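Local coordinates for protein methyltransferase (Streptomyces regensis, PDB 5N5D) that probably transfers a methyl group from bound S-adenosylmethionine to a hydroxyl oxygen of an intermediate in the biosynthesis of tomaymycin, at residues S201-S207 and T220-G226. Sequence-based numbering, arbitrary orientation.
Sequences SDVTATS and TLALVTG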
loop_
_atom_site.group_PDB
_atom_site.type_symbol
_atom_site.label_atom_id
_atom_site.label_comp_id
_atom_site.label_asym_id
_atom_site.label_seq_id
_atom_site.Cartn_x
_atom_site.Cartn_y
_atom_site.Cartn_z
ATOM N N SER A 201 7.034 19.353 6.349
ATOM C CA SER A 201 5.713 19.381 5.742
ATOM C C SER A 201 5.742 19.289 4.224
ATOM O O SER A 201 4.679 19.383 3.600
ATOM C CB SER A 201 4.975 20.656 6.163
ATOM O OG SER A 201 4.886 20.735 7.579
ATOM N N ASP A 202 6.917 19.109 3.617
ATOM C CA ASP A 202 7.044 18.915 2.174
ATOM C C ASP A 202 7.048 17.441 1.794
ATOM O O ASP A 202 7.341 17.101 0.641
ATOM C CB ASP A 202 8.309 19.600 1.651
ATOM C CG ASP A 202 9.573 19.143 2.359
ATOM O OD1 ASP A 202 9.478 18.414 3.368
ATOM O OD2 ASP A 202 10.672 19.529 1.899
ATOM N N VAL A 203 6.758 16.571 2.758
ATOM C CA VAL A 203 6.593 15.140 2.532
ATOM C C VAL A 203 5.542 14.668 3.524
ATOM O O VAL A 203 5.442 15.189 4.638
ATOM C CB VAL A 203 7.914 14.353 2.722
ATOM C CG1 VAL A 203 7.824 12.973 2.065
ATOM C CG2 VAL A 203 9.102 15.128 2.183
ATOM N N THR A 204 4.744 13.690 3.113
ATOM C CA THR A 204 3.681 13.181 3.964
ATOM C C THR A 204 3.640 11.667 3.820
ATOM O O THR A 204 3.883 11.141 2.731
ATOM C CB THR A 204 2.341 13.845 3.601
ATOM O OG1 THR A 204 1.316 13.420 4.506
ATOM C CG2 THR A 204 1.943 13.550 2.168
ATOM N N ALA A 205 3.377 10.962 4.921
ATOM C CA ALA A 205 3.673 9.537 4.948
ATOM C C ALA A 205 2.737 8.775 5.877
ATOM O O ALA A 205 1.982 9.349 6.665
ATOM C CB ALA A 205 5.126 9.296 5.366
ATOM N N THR A 206 2.789 7.452 5.746
ATOM C CA THR A 206 2.156 6.544 6.688
ATOM C C THR A 206 3.018 5.294 6.790
ATOM O O THR A 206 3.809 4.988 5.894
ATOM C CB THR A 206 0.719 6.190 6.268
ATOM O OG1 THR A 206 0.034 5.580 7.363
ATOM C CG2 THR A 206 0.704 5.227 5.073
ATOM N N SER A 207 2.873 4.579 7.899
ATOM C CA SER A 207 3.553 3.308 8.087
ATOM C C SER A 207 2.530 2.230 8.409
ATOM O O SER A 207 1.595 2.452 9.186
ATOM C CB SER A 207 4.602 3.392 9.189
ATOM O OG SER A 207 5.651 4.244 8.779
ATOM N N THR A 220 7.078 1.916 5.383
ATOM C CA THR A 220 6.663 3.309 5.336
ATOM C C THR A 220 6.490 3.724 3.888
ATOM O O THR A 220 7.338 3.422 3.044
ATOM C CB THR A 220 7.692 4.219 6.010
ATOM O OG1 THR A 220 7.873 3.798 7.357
ATOM C CG2 THR A 220 7.236 5.681 5.984
ATOM N N LEU A 221 5.393 4.411 3.611
ATOM C CA LEU A 221 5.127 4.971 2.295
ATOM C C LEU A 221 5.032 6.478 2.443
ATOM O O LEU A 221 4.198 6.978 3.206
ATOM C CB LEU A 221 3.846 4.397 1.689
ATOM C CG LEU A 221 3.610 4.774 0.225
ATOM C CD1 LEU A 221 2.766 3.714 -0.456
ATOM C CD2 LEU A 221 2.942 6.141 0.094
ATOM N N ALA A 222 5.889 7.190 1.725
ATOM C CA ALA A 222 5.953 8.639 1.777
ATOM C C ALA A 222 5.724 9.222 0.392
ATOM O O ALA A 222 6.162 8.662 -0.618
ATOM C CB ALA A 222 7.305 9.102 2.322
ATOM N N LEU A 223 5.005 10.336 0.357
ATOM C CA LEU A 223 4.762 11.100 -0.856
ATOM C C LEU A 223 5.444 12.451 -0.710
ATOM O O LEU A 223 5.180 13.183 0.252
ATOM C CB LEU A 223 3.266 11.287 -1.089
ATOM C CG LEU A 223 2.867 12.156 -2.283
ATOM C CD1 LEU A 223 3.240 11.484 -3.587
ATOM C CD2 LEU A 223 1.372 12.442 -2.229
ATOM N N VAL A 224 6.328 12.772 -1.648
ATOM C CA VAL A 224 6.962 14.083 -1.656
ATOM C C VAL A 224 5.962 15.080 -2.222
ATOM O O VAL A 224 5.387 14.859 -3.294
ATOM C CB VAL A 224 8.263 14.063 -2.474
ATOM C CG1 VAL A 224 8.925 15.445 -2.472
ATOM C CG2 VAL A 224 9.216 13.015 -1.936
ATOM N N THR A 225 5.718 16.160 -1.484
ATOM C CA THR A 225 4.773 17.173 -1.930
ATOM C C THR A 225 5.419 18.510 -2.258
ATOM O O THR A 225 4.844 19.275 -3.038
ATOM C CB THR A 225 3.687 17.393 -0.869
ATOM O OG1 THR A 225 4.285 17.899 0.329
ATOM C CG2 THR A 225 2.972 16.087 -0.554
ATOM N N GLY A 226 6.593 18.801 -1.710
ATOM C CA GLY A 226 7.222 20.094 -1.895
ATOM C C GLY A 226 6.621 21.161 -0.997
ATOM O O GLY A 226 7.157 22.262 -0.876
ATOM O OXT GLY A 226 5.584 20.953 -0.364
HETATM O O HOH W 1 3.084 17.182 2.645
#
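Thr204 and Leu223 face each other as a hydrogen-bonded antiparallel pair, Leu223 N reaching Thr204 O at 2.7 Å and Thr204 N returning to Leu223 O at 2.9 Å. Thr206 and Leu221 repeat the exchange, with the Leu221 N to Thr206 O bond close to straight. Beyond the last bridge, Asp202 O accepts from Thr225 N and from N of the C-terminal Gly226, both from the same face of its carbonyl plane, Thr225 N well above it and Gly226 N nearer to it, so the last two residues share one acceptor. A water links Ser201 O to Thr225 OG1. The strands, 164° apart in direction, form a hairpin; 217-224 runs antiparallel between 165-169 and 203-211, giving the 3-2-1-4-5-7-6 order of class I methyltransferases, with 203-211 outermost in this chain. Among side chains, Ser207 and Thr220, a non-hydrogen-bonded pair, turn both hydroxyls beside their own backbone N (chi1 -67° and -58°), which brings Ser207 OG and Thr220 OG1 together in a 2.7 Å hydrogen bond. His194 of helix 185-198 also bonds Ser207 OG. A valine in place of Thr220 would probably leave Ser207 OG without its cross-strand mate. Apolar contact continues on this face, where Ala222 CB meets Ala205 CB at 3.7 Å and Val203 CG1 at 3.9 Å. On the face of Thr204, Thr206, Leu221 and Leu223, Thr204 CG2 also meets CG2 of Thr225, just past the strand, at 3.9 Å, the two side chains nearly perpendicular, while Thr206 OG1 bonds Pro48 O of the second subunit.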